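Local coordinates for protein aminotransferase class-III (Ochrobactrum anthropi, PDB 5GHG) that probably transfers amino groups between amines and keto compounds as an omega-transaminase of the class-III family, with pyridoxamine phosphate bound in its active site, at residues C183-R188 with G232-P237; S195-A200 with P237-E242; V107-A112 with A298-E303; A349-R354 with P427-N432. The protein carries 1 engineered substitution. All blocks are in the same frame, centred on the assembly; numbering follows the deposited sequence.

Contact 1: residues C183-R188 with G232-P237; sequences CPHFYR and GVVVPP
Pro-184 and His-185 lie against Val-234, Pro-236 and Pro-237 in the large domain of this fold type I aminotransferase, where the approach to helix 186-189 meets the loop between strand 219-224 and helix 240-250. Pro-184 is the centre of an inverse gamma turn, and across from it Val-233 and Val-234 form a G1 beta bulge opposite Met-228. Apolar packing comes first. The Pro-184 ring presents CB to CD of Pro-237, 3.8 Å away, and more loosely to CB of Pro-236 at 4.2 Å. Val-234 splits its two methyls between separate tasks. With CG1 anti to the backbone N (chi1 177°), that methyl reaches in to CB of His-185 at 3.6 Å and also lies near SG of Cys-183, while CG2 is left over one face of the imidazole, 4.1 Å above the plane and displaced toward the rim. The opposite face has Arg-188 N over its centre. The ring is also fixed at its edge: His-185 ND1 bonds to Arg-149 and NE2 to Glu-373, so its rotation is set from outside while Val-234 packs on it. Polar joining is indirect, since no hydrogen bond runs straight from one segment to the other. A single water bridges them instead. It accepts from Phe-186 N at 2.9 Å, serving an amide in the first turn of the helix, and donates to Val-235 O at 2.8 Å. Its second donated bond goes to Pro-184 O at 3.1 Å, a carbonyl oxygen that also has Val-234 CG1 3.4 Å away.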
loop_
_atom_site.group_PDB
_atom_site.type_symbol
_atom_site.label_atom_id
_atom_site.label_comp_id
_atom_site.label_asym_id
_atom_site.label_seq_id
_atom_site.Cartn_x
_atom_site.Cartn_y
_atom_site.Cartn_z
ATOM N N CYS B 183 13.937 -12.789 19.458
ATOM C CA CYS B 183 14.699 -12.777 18.205
ATOM C C CYS B 183 15.685 -13.951 18.184
ATOM O O CYS B 183 16.491 -14.078 19.108
ATOM C CB CYS B 183 15.469 -11.474 18.054
ATOM S SG CYS B 183 16.502 -11.467 16.571
ATOM N N PRO B 184 15.682 -14.799 17.118
ATOM C CA PRO B 184 16.608 -15.944 17.065
ATOM C C PRO B 184 17.997 -15.575 16.568
ATOM O O PRO B 184 18.494 -16.121 15.586
ATOM C CB PRO B 184 15.878 -16.922 16.129
ATOM C CG PRO B 184 15.076 -16.059 15.236
ATOM C CD PRO B 184 14.718 -14.813 15.999
ATOM N N HIS B 185 18.648 -14.630 17.253
ATOM C CA HIS B 185 19.984 -14.166 16.870
ATOM C C HIS B 185 20.994 -14.636 17.913
ATOM O O HIS B 185 21.166 -13.998 18.951
ATOM C CB HIS B 185 20.043 -12.646 16.731
ATOM C CG HIS B 185 21.331 -12.160 16.124
ATOM N ND1 HIS B 185 21.709 -10.841 16.141
ATOM C CD2 HIS B 185 22.328 -12.826 15.495
ATOM C CE1 HIS B 185 22.873 -10.709 15.537
ATOM N NE2 HIS B 185 23.270 -11.897 15.134
ATOM N N PHE B 186 21.671 -15.744 17.619
ATOM C CA PHE B 186 22.527 -16.391 18.613
ATOM C C PHE B 186 23.645 -15.455 19.083
ATOM O O PHE B 186 23.931 -15.361 20.283
ATOM C CB PHE B 186 23.086 -17.685 18.028
ATOM C CG PHE B 186 23.978 -18.449 18.963
ATOM C CD1 PHE B 186 23.529 -18.844 20.208
ATOM C CD2 PHE B 186 25.264 -18.807 18.564
ATOM C CE1 PHE B 186 24.350 -19.568 21.070
ATOM C CE2 PHE B 186 26.096 -19.539 19.422
ATOM C CZ PHE B 186 25.628 -19.912 20.681
ATOM N N TYR B 187 24.269 -14.740 18.151
ATOM C CA TYR B 187 25.364 -13.836 18.500
ATOM C C TYR B 187 24.941 -12.778 19.512
ATOM O O TYR B 187 25.737 -12.376 20.366
ATOM C CB TYR B 187 25.893 -13.175 17.213
ATOM C CG TYR B 187 26.997 -12.153 17.423
ATOM C CD1 TYR B 187 28.272 -12.553 17.806
ATOM C CD2 TYR B 187 26.776 -10.803 17.187
ATOM C CE1 TYR B 187 29.298 -11.620 17.979
ATOM C CE2 TYR B 187 27.792 -9.867 17.356
ATOM C CZ TYR B 187 29.047 -10.280 17.750
ATOM O OH TYR B 187 30.056 -9.366 17.924
ATOM N N ARG B 188 23.716 -12.281 19.406
ATOM C CA ARG B 188 23.250 -11.224 20.303
ATOM C C ARG B 188 22.401 -11.721 21.472
ATOM O O ARG B 188 22.179 -10.973 22.416
ATOM C CB ARG B 188 22.447 -10.177 19.513
ATOM C CG ARG B 188 23.324 -9.214 18.687
ATOM C CD ARG B 188 24.086 -8.270 19.601
ATOM N NE ARG B 188 25.162 -7.563 18.914
ATOM C CZ ARG B 188 26.114 -6.861 19.544
ATOM N NH1 ARG B 188 26.103 -6.784 20.864
ATOM N NH2 ARG B 188 27.074 -6.260 18.860
ATOM N N GLY B 232 18.339 -7.182 10.229
ATOM C CA GLY B 232 19.775 -7.329 10.240
ATOM C C GLY B 232 20.308 -8.638 9.673
ATOM O O GLY B 232 21.405 -9.082 10.058
ATOM N N VAL B 233 19.580 -9.242 8.742
ATOM C CA VAL B 233 19.976 -10.517 8.145
ATOM C C VAL B 233 20.254 -11.522 9.265
ATOM O O VAL B 233 21.376 -12.026 9.397
ATOM C CB VAL B 233 21.199 -10.367 7.218
ATOM C CG1 VAL B 233 21.446 -11.658 6.438
ATOM C CG2 VAL B 233 21.002 -9.228 6.248
ATOM N N VAL B 234 19.244 -11.807 10.078
ATOM C CA VAL B 234 19.392 -12.747 11.190
ATOM C C VAL B 234 19.058 -14.144 10.696
ATOM O O VAL B 234 17.922 -14.432 10.329
ATOM C CB VAL B 234 18.517 -12.359 12.392
ATOM C CG1 VAL B 234 18.644 -13.414 13.483
ATOM C CG2 VAL B 234 18.922 -10.988 12.944
ATOM N N VAL B 235 20.057 -15.013 10.661
ATOM C CA VAL B 235 19.876 -16.416 10.289
ATOM C C VAL B 235 19.573 -17.161 11.582
ATOM O O VAL B 235 20.319 -17.027 12.561
ATOM C CB VAL B 235 21.118 -16.980 9.579
ATOM C CG1 VAL B 235 20.897 -18.423 9.171
ATOM C CG2 VAL B 235 21.488 -16.108 8.368
ATOM N N PRO B 236 18.488 -17.930 11.640
ATOM C CA PRO B 236 18.125 -18.595 12.896
ATOM C C PRO B 236 19.097 -19.729 13.170
ATOM O O PRO B 236 19.743 -20.241 12.254
ATOM C CB PRO B 236 16.712 -19.120 12.624
ATOM C CG PRO B 236 16.687 -19.357 11.126
ATOM C CD PRO B 236 17.563 -18.255 10.537
ATOM N N PRO B 237 19.229 -20.137 14.434
ATOM C CA PRO B 237 20.150 -21.229 14.741
ATOM C C PRO B 237 19.650 -22.538 14.155
ATOM O O PRO B 237 18.468 -22.704 13.831
ATOM C CB PRO B 237 20.169 -21.246 16.277
ATOM C CG PRO B 237 18.874 -20.656 16.671
ATOM C CD PRO B 237 18.529 -19.650 15.627
HETATM O O HOH W 1 21.275 -17.327 15.170
#

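Contact 2: residues S195-A200 with P237-E242; sequences SEEQFA and PKTYWE
Glu-196 runs out fully extended, its CG opposite the backbone N (chi1 -179°), and this carries its carboxylate to Lys-238, whose own CG is wedged between backbone N and carbonyl carbon (chi1 49°) and whose chain bends back at its last torsion. The setting is two helix starts side by side: Ser-195 is the N-cap of helix 196-214, its OG accepting from Gln-198 N, and a type II beta turn from Pro-237 to Tyr-240 leads into helix 240-250. The Glu-196 carboxylate holds that turn through the backbone N of Lys-238. Lys-238 N donates to OE1 of Glu-196 over 2.7 Å in a nearly straight bond (168°) that uses the anti lone pair of the oxygen. The other oxygen, OE2, forms a long, weak salt bridge with Lys-238 NZ at 3.5 Å. Replacing Glu-196 by alanine would probably leave Lys-238 N without its acceptor and remove the weak bridge to NZ, letting the lysine end move more freely. Nearer the backbone, CG of Glu-196 is pressed on CB of Pro-237 at 3.3 Å. Glu-197 crosses Lys-238 at about a right angle, touching its methylenes, with OE1 3.2 Å from CE, and its CD meets CG2 of Thr-239. Deeper in, the Phe-199 side chain crosses Pro-237 at about a right angle, its CD2 3.7 Å from CG of the proline. Beside it Ala-200 packs against the turn. Its CB is 3.9 Å from Pro-237 CG and lies 3.3 Å from OG1 of Thr-239, a hydroxyl that is also hydrogen-bonded to Lys-243 NZ.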
loop_
_atom_site.group_PDB
_atom_site.type_symbol
_atom_site.label_atom_id
_atom_site.label_comp_id
_atom_site.label_asym_id
_atom_site.label_seq_id
_atom_site.Cartn_x
_atom_site.Cartn_y
_atom_site.Cartn_z
ATOM N N SER B 195 24.993 -23.337 23.715
ATOM C CA SER B 195 25.310 -23.678 22.342
ATOM C C SER B 195 24.188 -23.187 21.404
ATOM O O SER B 195 23.101 -22.822 21.841
ATOM C CB SER B 195 25.477 -25.192 22.164
ATOM O OG SER B 195 24.222 -25.871 22.327
ATOM N N GLU B 196 24.482 -23.195 20.100
ATOM C CA GLU B 196 23.502 -22.767 19.113
ATOM C C GLU B 196 22.216 -23.599 19.207
ATOM O O GLU B 196 21.105 -23.052 19.207
ATOM C CB GLU B 196 24.105 -22.854 17.702
ATOM C CG GLU B 196 23.214 -22.423 16.570
ATOM C CD GLU B 196 23.907 -22.571 15.216
ATOM O OE1 GLU B 196 23.221 -22.807 14.195
ATOM O OE2 GLU B 196 25.150 -22.463 15.167
ATOM N N GLU B 197 22.341 -24.924 19.291
ATOM C CA GLU B 197 21.154 -25.751 19.365
ATOM C C GLU B 197 20.434 -25.611 20.712
ATOM O O GLU B 197 19.207 -25.724 20.769
ATOM C CB GLU B 197 21.482 -27.217 19.075
ATOM C CG GLU B 197 21.853 -27.467 17.616
ATOM C CD GLU B 197 21.912 -28.956 17.249
ATOM O OE1 GLU B 197 22.372 -29.274 16.120
ATOM O OE2 GLU B 197 21.485 -29.788 18.075
ATOM N N GLN B 198 21.169 -25.382 21.792
ATOM C CA GLN B 198 20.523 -25.130 23.069
ATOM C C GLN B 198 19.728 -23.830 23.009
ATOM O O GLN B 198 18.627 -23.737 23.550
ATOM C CB GLN B 198 21.560 -25.083 24.198
ATOM C CG GLN B 198 20.995 -24.776 25.582
ATOM C CD GLN B 198 19.913 -25.738 26.037
ATOM O OE1 GLN B 198 18.881 -25.330 26.619
ATOM N NE2 GLN B 198 20.121 -27.006 25.781
ATOM N N PHE B 199 20.286 -22.821 22.341
ATOM C CA PHE B 199 19.583 -21.555 22.165
ATOM C C PHE B 199 18.277 -21.765 21.383
ATOM O O PHE B 199 17.250 -21.185 21.715
ATOM C CB PHE B 199 20.526 -20.582 21.449
ATOM C CG PHE B 199 19.905 -19.293 21.043
ATOM C CD1 PHE B 199 19.363 -18.429 21.995
ATOM C CD2 PHE B 199 19.901 -18.905 19.707
ATOM C CE1 PHE B 199 18.818 -17.219 21.608
ATOM C CE2 PHE B 199 19.351 -17.689 19.331
ATOM C CZ PHE B 199 18.818 -16.857 20.269
ATOM N N ALA B 200 18.310 -22.621 20.368
ATOM C CA ALA B 200 17.098 -22.936 19.624
ATOM C C ALA B 200 16.073 -23.627 20.512
ATOM O O ALA B 200 14.870 -23.319 20.464
ATOM C CB ALA B 200 17.434 -23.798 18.420
ATOM N N PRO B 237 19.229 -20.137 14.434
ATOM C CA PRO B 237 20.150 -21.229 14.741
ATOM C C PRO B 237 19.650 -22.538 14.155
ATOM O O PRO B 237 18.468 -22.704 13.831
ATOM C CB PRO B 237 20.169 -21.246 16.277
ATOM C CG PRO B 237 18.874 -20.656 16.671
ATOM C CD PRO B 237 18.529 -19.650 15.627
ATOM N N LYS B 238 20.569 -23.477 13.973
ATOM C CA LYS B 238 20.148 -24.769 13.482
ATOM C C LYS B 238 19.185 -25.416 14.481
ATOM O O LYS B 238 19.344 -25.273 15.706
ATOM C CB LYS B 238 21.352 -25.680 13.208
ATOM C CG LYS B 238 22.365 -25.780 14.310
ATOM C CD LYS B 238 23.470 -26.772 13.904
ATOM C CE LYS B 238 24.448 -27.081 15.055
ATOM N NZ LYS B 238 25.310 -25.912 15.388
ATOM N N THR B 239 18.167 -26.088 13.941
ATOM C CA THR B 239 17.077 -26.761 14.628
ATOM C C THR B 239 15.971 -25.808 15.065
ATOM O O THR B 239 14.922 -26.271 15.527
ATOM C CB THR B 239 17.523 -27.600 15.857
ATOM O OG1 THR B 239 17.888 -26.748 16.951
ATOM C CG2 THR B 239 18.692 -28.520 15.483
ATOM N N TYR B 240 16.150 -24.494 14.913
ATOM C CA TYR B 240 15.121 -23.552 15.345
ATOM C C TYR B 240 13.778 -23.837 14.678
ATOM O O TYR B 240 12.750 -23.997 15.354
ATOM C CB TYR B 240 15.558 -22.121 15.024
ATOM C CG TYR B 240 14.485 -21.076 15.252
ATOM C CD1 TYR B 240 14.275 -20.536 16.519
ATOM C CD2 TYR B 240 13.701 -20.614 14.198
ATOM C CE1 TYR B 240 13.339 -19.559 16.732
ATOM C CE2 TYR B 240 12.746 -19.608 14.398
ATOM C CZ TYR B 240 12.565 -19.091 15.662
ATOM O OH TYR B 240 11.623 -18.111 15.914
ATOM N N TRP B 241 13.753 -23.873 13.355
ATOM C CA TRP B 241 12.474 -23.992 12.676
ATOM C C TRP B 241 11.812 -25.343 12.918
ATOM O O TRP B 241 10.578 -25.435 12.983
ATOM C CB TRP B 241 12.622 -23.693 11.185
ATOM C CG TRP B 241 12.570 -22.202 10.918
ATOM C CD1 TRP B 241 13.576 -21.404 10.462
ATOM C CD2 TRP B 241 11.446 -21.339 11.142
ATOM N NE1 TRP B 241 13.147 -20.101 10.371
ATOM C CE2 TRP B 241 11.842 -20.036 10.786
ATOM C CE3 TRP B 241 10.147 -21.546 11.607
ATOM C CZ2 TRP B 241 10.973 -18.935 10.865
ATOM C CZ3 TRP B 241 9.275 -20.437 11.676
ATOM C CH2 TRP B 241 9.702 -19.166 11.323
ATOM N N GLU B 242 12.605 -26.399 13.082
ATOM C CA GLU B 242 12.042 -27.701 13.425
ATOM C C GLU B 242 11.385 -27.662 14.806
ATOM O O GLU B 242 10.247 -28.096 14.978
ATOM C CB GLU B 242 13.124 -28.777 13.368
ATOM C CG GLU B 242 12.684 -30.124 13.872
ATOM C CD GLU B 242 13.837 -31.122 13.999
ATOM O OE1 GLU B 242 13.669 -32.134 14.706
ATOM O OE2 GLU B 242 14.903 -30.898 13.388
#

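Contact 3: residues V107-A112 with A298-E303; sequences VPMSKA and AFLINE
Ile-301 O is gripped by two successive amides of the facing segment: Ser-110 N at 2.8 Å, with a fairly straight bond (164°) tilted from the carbonyl plane, and Lys-111 N at 3.3 Å, lying in that plane. The return bond, from Ile-301 N to Lys-111 O at 3.0 Å, completes a hydrogen-bonded antiparallel pair. Ser-110 OG, anti to the backbone N (chi1 172°), donates to OE2 of Glu-303 over 3.2 Å and accepts from NZ of Lys-111, so one hydroxyl lies between opposite charges. An alanine at Ser-110 is likely to leave Glu-303 OE2 without this donor and the curled lysine amine with one hold fewer. Met-109 bends at chi2 (-68°), laying CG against CB of Leu-300 at 3.8 Å and bringing SD over the Ile-301 to Asn-302 peptide. On the sheet face of Ala-112 and Leu-300, CB of the alanine meets CD2 of the leucine at 3.6 Å, beneath helix 93-104. A water linked to Pro-108 O at 2.7 Å reaches Asn-302 ND2 weakly, while OD1 of Asn-302 caps Val-305 N in the following helix. The doubling of Ser-110 and Lys-111 opposite Ile-301 is a classic beta bulge, placed where strand 111-115, outermost of its sheet within this chain, pairs with antiparallel strand 297-301 in the mainly parallel seven-stranded sheet of the large domain of fold type I aminotransferases.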
loop_
_atom_site.group_PDB
_atom_site.type_symbol
_atom_site.label_atom_id
_atom_site.label_comp_id
_atom_site.label_asym_id
_atom_site.label_seq_id
_atom_site.Cartn_x
_atom_site.Cartn_y
_atom_site.Cartn_z
ATOM N N VAL B 107 5.068 -25.838 -0.743
ATOM C CA VAL B 107 4.138 -26.806 -0.166
ATOM C C VAL B 107 2.812 -26.663 -0.910
ATOM O O VAL B 107 2.574 -25.654 -1.583
ATOM C CB VAL B 107 3.936 -26.599 1.349
ATOM C CG1 VAL B 107 5.204 -26.907 2.112
ATOM C CG2 VAL B 107 3.458 -25.179 1.644
ATOM N N PRO B 108 1.935 -27.665 -0.820
ATOM C CA PRO B 108 0.635 -27.555 -1.472
ATOM C C PRO B 108 -0.110 -26.286 -1.027
ATOM O O PRO B 108 -0.235 -26.003 0.164
ATOM C CB PRO B 108 -0.103 -28.825 -1.006
ATOM C CG PRO B 108 1.004 -29.810 -0.764
ATOM C CD PRO B 108 2.126 -28.979 -0.171
ATOM N N MET B 109 -0.599 -25.534 -2.005
ATOM C CA MET B 109 -1.385 -24.331 -1.772
ATOM C C MET B 109 -2.649 -24.396 -2.629
ATOM O O MET B 109 -2.714 -25.116 -3.612
ATOM C CB MET B 109 -0.594 -23.052 -2.110
ATOM C CG MET B 109 0.497 -22.717 -1.091
ATOM S SD MET B 109 -0.199 -22.226 0.521
ATOM C CE MET B 109 1.288 -22.041 1.476
ATOM N N SER B 110 -3.658 -23.633 -2.229
ATOM C CA SER B 110 -4.958 -23.658 -2.876
ATOM C C SER B 110 -5.320 -22.385 -3.617
ATOM O O SER B 110 -5.858 -22.459 -4.722
ATOM C CB SER B 110 -6.046 -23.980 -1.830
ATOM O OG SER B 110 -7.338 -23.826 -2.394
ATOM N N LYS B 111 -5.045 -21.203 -3.039
ATOM C CA LYS B 111 -5.493 -19.943 -3.605
ATOM C C LYS B 111 -4.415 -18.880 -3.459
ATOM O O LYS B 111 -3.685 -18.863 -2.466
ATOM C CB LYS B 111 -6.769 -19.421 -2.896
ATOM C CG LYS B 111 -8.004 -20.291 -3.096
ATOM C CD LYS B 111 -8.494 -20.223 -4.545
ATOM C CE LYS B 111 -9.654 -21.196 -4.778
ATOM N NZ LYS B 111 -9.215 -22.625 -4.649
ATOM N N ALA B 112 -4.363 -17.968 -4.440
ATOM C CA ALA B 112 -3.488 -16.810 -4.429
ATOM C C ALA B 112 -4.325 -15.533 -4.383
ATOM O O ALA B 112 -5.340 -15.426 -5.072
ATOM C CB ALA B 112 -2.577 -16.793 -5.659
ATOM N N ALA B 298 1.585 -10.709 -3.167
ATOM C CA ALA B 298 0.656 -11.829 -3.210
ATOM C C ALA B 298 0.811 -12.617 -1.928
ATOM O O ALA B 298 1.890 -12.629 -1.323
ATOM C CB ALA B 298 0.912 -12.745 -4.413
ATOM N N PHE B 299 -0.259 -13.284 -1.522
ATOM C CA PHE B 299 -0.096 -14.350 -0.544
ATOM C C PHE B 299 -0.862 -15.582 -1.013
ATOM O O PHE B 299 -1.862 -15.482 -1.736
ATOM C CB PHE B 299 -0.490 -13.917 0.865
ATOM C CG PHE B 299 -1.931 -13.492 1.021
ATOM C CD1 PHE B 299 -2.307 -12.167 0.833
ATOM C CD2 PHE B 299 -2.902 -14.417 1.423
ATOM C CE1 PHE B 299 -3.622 -11.771 1.018
ATOM C CE2 PHE B 299 -4.225 -14.034 1.590
ATOM C CZ PHE B 299 -4.591 -12.713 1.390
ATOM N N LEU B 300 -0.342 -16.743 -0.639
ATOM C CA LEU B 300 -0.957 -18.030 -0.928
ATOM C C LEU B 300 -1.489 -18.618 0.371
ATOM O O LEU B 300 -0.868 -18.457 1.435
ATOM C CB LEU B 300 0.068 -18.988 -1.526
ATOM C CG LEU B 300 0.568 -18.647 -2.938
ATOM C CD1 LEU B 300 1.881 -19.352 -3.199
ATOM C CD2 LEU B 300 -0.472 -19.126 -3.917
ATOM N N ILE B 301 -2.616 -19.324 0.284
ATOM C CA ILE B 301 -3.128 -20.051 1.438
ATOM C C ILE B 301 -3.406 -21.491 1.045
ATOM O O ILE B 301 -3.764 -21.785 -0.106
ATOM C CB ILE B 301 -4.401 -19.395 2.027
ATOM C CG1 ILE B 301 -5.544 -19.479 1.037
ATOM C CG2 ILE B 301 -4.134 -17.934 2.399
ATOM C CD1 ILE B 301 -6.851 -18.972 1.604
ATOM N N ASN B 302 -3.253 -22.396 2.008
ATOM C CA ASN B 302 -3.483 -23.801 1.702
ATOM C C ASN B 302 -4.953 -24.151 1.931
ATOM O O ASN B 302 -5.787 -23.292 2.264
ATOM C CB ASN B 302 -2.525 -24.686 2.483
ATOM C CG ASN B 302 -2.751 -24.647 3.980
ATOM O OD1 ASN B 302 -3.711 -24.065 4.465
ATOM N ND2 ASN B 302 -1.872 -25.294 4.716
ATOM N N GLU B 303 -5.295 -25.424 1.715
ATOM C CA GLU B 303 -6.689 -25.830 1.820
ATOM C C GLU B 303 -7.178 -25.769 3.274
ATOM O O GLU B 303 -8.325 -25.399 3.529
ATOM C CB GLU B 303 -6.870 -27.237 1.242
ATOM C CG GLU B 303 -8.328 -27.693 1.170
ATOM C CD GLU B 303 -9.173 -26.836 0.234
ATOM O OE1 GLU B 303 -10.390 -26.739 0.472
ATOM O OE2 GLU B 303 -8.627 -26.243 -0.743
HETATM O O HOH W 2 -3.562 -26.783 0.097
HETATM O O HOH W 3 -0.018 -27.043 2.612
#

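Contact 4: residues A349-R354 with P427-N432; sequences ANARDR and PPLIIN
Asn-350 leaves helix 347-363 and reaches straight to the turn formed by Pro-428 to Ile-431, with CG anti to the backbone N (chi1 -171°). Its CB is the first atom to approach, 4.0 Å from Leu-429 O. Beyond it CG stands about equally far from Leu-429 O and Ile-431 O, and chi2 of 64° turns the amide so that ND2 faces both. Each of its two N-H groups is thereby used. One bond goes from ND2 to Leu-429 O at 2.7 Å, with the acceptor in the amide plane and the donor in the carbonyl plane; the other goes to Ile-431 O at 3.0 Å, also near the amide plane, but with the donor tilted from the carbonyl plane. Holding two carbonyl oxygens, the amide is fixed against rotation and ties together two carbonyls of the type I beta turn, those of Leu-429 and Ile-431. At the other tip, Asn-350 OD1 accepts from Arg-354 NH1, one helical turn on, at 3.0 Å. That donor sits well above the carbonyl plane, although the oxygen lies close to the guanidinium plane. Arg-354 bends at chi2 and chi3 to bring its guanidinium back to Asn-350; its CG lies 3.2 Å from Ile-431 O, and its NE forms a salt bridge with Asp-433. On the next residue, CB of Ala-351 touches CD2 of Leu-429 at 3.7 Å, the apolar part of the contact. The arrangement joins helix 347-363 to the link between strand 422-425 and helix 433-455: Asn-432 caps the latter through Gln-435 N, and Ile-431 packs on Val-436 and Met-439 of that helix.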
loop_
_atom_site.group_PDB
_atom_site.type_symbol
_atom_site.label_atom_id
_atom_site.label_comp_id
_atom_site.label_asym_id
_atom_site.label_seq_id
_atom_site.Cartn_x
_atom_site.Cartn_y
_atom_site.Cartn_z
ATOM N N ALA B 349 19.704 -20.855 -9.684
ATOM C CA ALA B 349 20.989 -21.548 -9.626
ATOM C C ALA B 349 22.146 -20.560 -9.646
ATOM O O ALA B 349 23.142 -20.737 -8.932
ATOM C CB ALA B 349 21.104 -22.551 -10.775
ATOM N N ASN B 350 22.042 -19.510 -10.455
ATOM C CA ASN B 350 23.094 -18.505 -10.450
ATOM C C ASN B 350 23.259 -17.880 -9.075
ATOM O O ASN B 350 24.379 -17.722 -8.581
ATOM C CB ASN B 350 22.822 -17.416 -11.485
ATOM C CG ASN B 350 24.005 -16.496 -11.644
ATOM O OD1 ASN B 350 25.061 -16.943 -12.067
ATOM N ND2 ASN B 350 23.854 -15.236 -11.261
ATOM N N ALA B 351 22.138 -17.510 -8.431
ATOM C CA ALA B 351 22.233 -16.893 -7.117
ATOM C C ALA B 351 22.791 -17.872 -6.089
ATOM O O ALA B 351 23.558 -17.491 -5.198
ATOM C CB ALA B 351 20.870 -16.356 -6.680
ATOM N N ARG B 352 22.403 -19.141 -6.192
ATOM C CA ARG B 352 22.922 -20.164 -5.295
ATOM C C ARG B 352 24.449 -20.273 -5.406
ATOM O O ARG B 352 25.152 -20.338 -4.396
ATOM C CB ARG B 352 22.263 -21.501 -5.609
ATOM C CG ARG B 352 22.768 -22.671 -4.781
ATOM C CD ARG B 352 22.029 -23.969 -5.173
ATOM N NE ARG B 352 22.462 -25.106 -4.365
ATOM C CZ ARG B 352 21.790 -25.618 -3.325
ATOM N NH1 ARG B 352 20.624 -25.102 -2.943
ATOM N NH2 ARG B 352 22.283 -26.660 -2.664
ATOM N N ASP B 353 24.968 -20.297 -6.646
ATOM C CA ASP B 353 26.412 -20.485 -6.837
ATOM C C ASP B 353 27.202 -19.207 -6.560
ATOM O O ASP B 353 28.280 -19.259 -5.960
ATOM C CB ASP B 353 26.694 -20.984 -8.246
ATOM C CG ASP B 353 26.146 -22.377 -8.496
ATOM O OD1 ASP B 353 25.884 -23.107 -7.500
ATOM O OD2 ASP B 353 25.977 -22.728 -9.689
ATOM N N ARG B 354 26.702 -18.050 -7.002
ATOM C CA ARG B 354 27.309 -16.800 -6.563
ATOM C C ARG B 354 27.186 -16.635 -5.050
ATOM O O ARG B 354 28.086 -16.076 -4.410
ATOM C CB ARG B 354 26.677 -15.602 -7.281
ATOM C CG ARG B 354 27.351 -15.191 -8.608
ATOM C CD ARG B 354 27.220 -16.253 -9.700
ATOM N NE ARG B 354 28.259 -17.271 -9.609
ATOM C CZ ARG B 354 28.261 -18.419 -10.285
ATOM N NH1 ARG B 354 27.264 -18.711 -11.113
ATOM N NH2 ARG B 354 29.260 -19.273 -10.130
ATOM N N PRO B 427 22.767 -8.712 -3.253
ATOM C CA PRO B 427 22.905 -8.189 -4.622
ATOM C C PRO B 427 21.962 -8.879 -5.592
ATOM O O PRO B 427 21.365 -9.917 -5.265
ATOM C CB PRO B 427 24.375 -8.472 -4.954
ATOM C CG PRO B 427 24.694 -9.723 -4.134
ATOM C CD PRO B 427 23.937 -9.501 -2.833
ATOM N N PRO B 428 21.794 -8.327 -6.794
ATOM C CA PRO B 428 20.850 -8.907 -7.745
ATOM C C PRO B 428 21.226 -10.341 -8.119
ATOM O O PRO B 428 22.396 -10.719 -8.114
ATOM C CB PRO B 428 20.916 -7.965 -8.943
ATOM C CG PRO B 428 21.403 -6.660 -8.372
ATOM C CD PRO B 428 22.368 -7.057 -7.285
ATOM N N LEU B 429 20.196 -11.132 -8.428
ATOM C CA LEU B 429 20.354 -12.536 -8.795
ATOM C C LEU B 429 21.236 -12.717 -10.022
ATOM O O LEU B 429 21.772 -13.811 -10.228
ATOM C CB LEU B 429 18.984 -13.162 -9.067
ATOM C CG LEU B 429 17.885 -12.977 -8.015
ATOM C CD1 LEU B 429 16.561 -13.590 -8.516
ATOM C CD2 LEU B 429 18.315 -13.639 -6.725
ATOM N N ILE B 430 21.396 -11.662 -10.836
ATOM C CA ILE B 430 22.194 -11.713 -12.050
ATOM C C ILE B 430 23.680 -11.449 -11.821
ATOM O O ILE B 430 24.460 -11.459 -12.790
ATOM C CB ILE B 430 21.693 -10.689 -13.094
ATOM C CG1 ILE B 430 21.746 -9.266 -12.527
ATOM C CG2 ILE B 430 20.282 -11.057 -13.635
ATOM C CD1 ILE B 430 21.724 -8.185 -13.615
ATOM N N ILE B 431 24.102 -11.178 -10.588
ATOM C CA ILE B 431 25.510 -10.856 -10.346
ATOM C C ILE B 431 26.397 -12.048 -10.740
ATOM O O ILE B 431 25.967 -13.205 -10.710
ATOM C CB ILE B 431 25.726 -10.444 -8.883
ATOM C CG1 ILE B 431 27.093 -9.760 -8.709
ATOM C CG2 ILE B 431 25.533 -11.630 -7.944
ATOM C CD1 ILE B 431 27.260 -9.038 -7.385
ATOM N N ASN B 432 27.637 -11.762 -11.131
ATOM C CA ASN B 432 28.595 -12.829 -11.439
ATOM C C ASN B 432 29.732 -12.823 -10.409
ATOM O O ASN B 432 29.822 -11.936 -9.557
ATOM C CB ASN B 432 29.125 -12.707 -12.876
ATOM C CG ASN B 432 29.943 -11.452 -13.117
ATOM O OD1 ASN B 432 30.728 -11.048 -12.279
ATOM N ND2 ASN B 432 29.765 -10.836 -14.289
#

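How the contacts relate
Contacts 1 and 2 form one continuous region: they share Pro-237, and Phe-186 of the first packs on Phe-199 and on the backbone near Glu-196 of the second. Contact 1 is its buried part, built of prolines, valine and a bridging water, whereas contact 2 extends outward to glutamates and a lysine near the surface, with one weak salt bridge. Contact 3, about 28 Å from either between centres, pairs strands of the large-domain sheet through backbone bonds, on the side away from strand 178-181, which leads into contact 1. Contact 4 joins other elements, using one side-chain amide to bind a turn before the last helix; it is partly buried, like contacts 2 and 3, and touches none of the others.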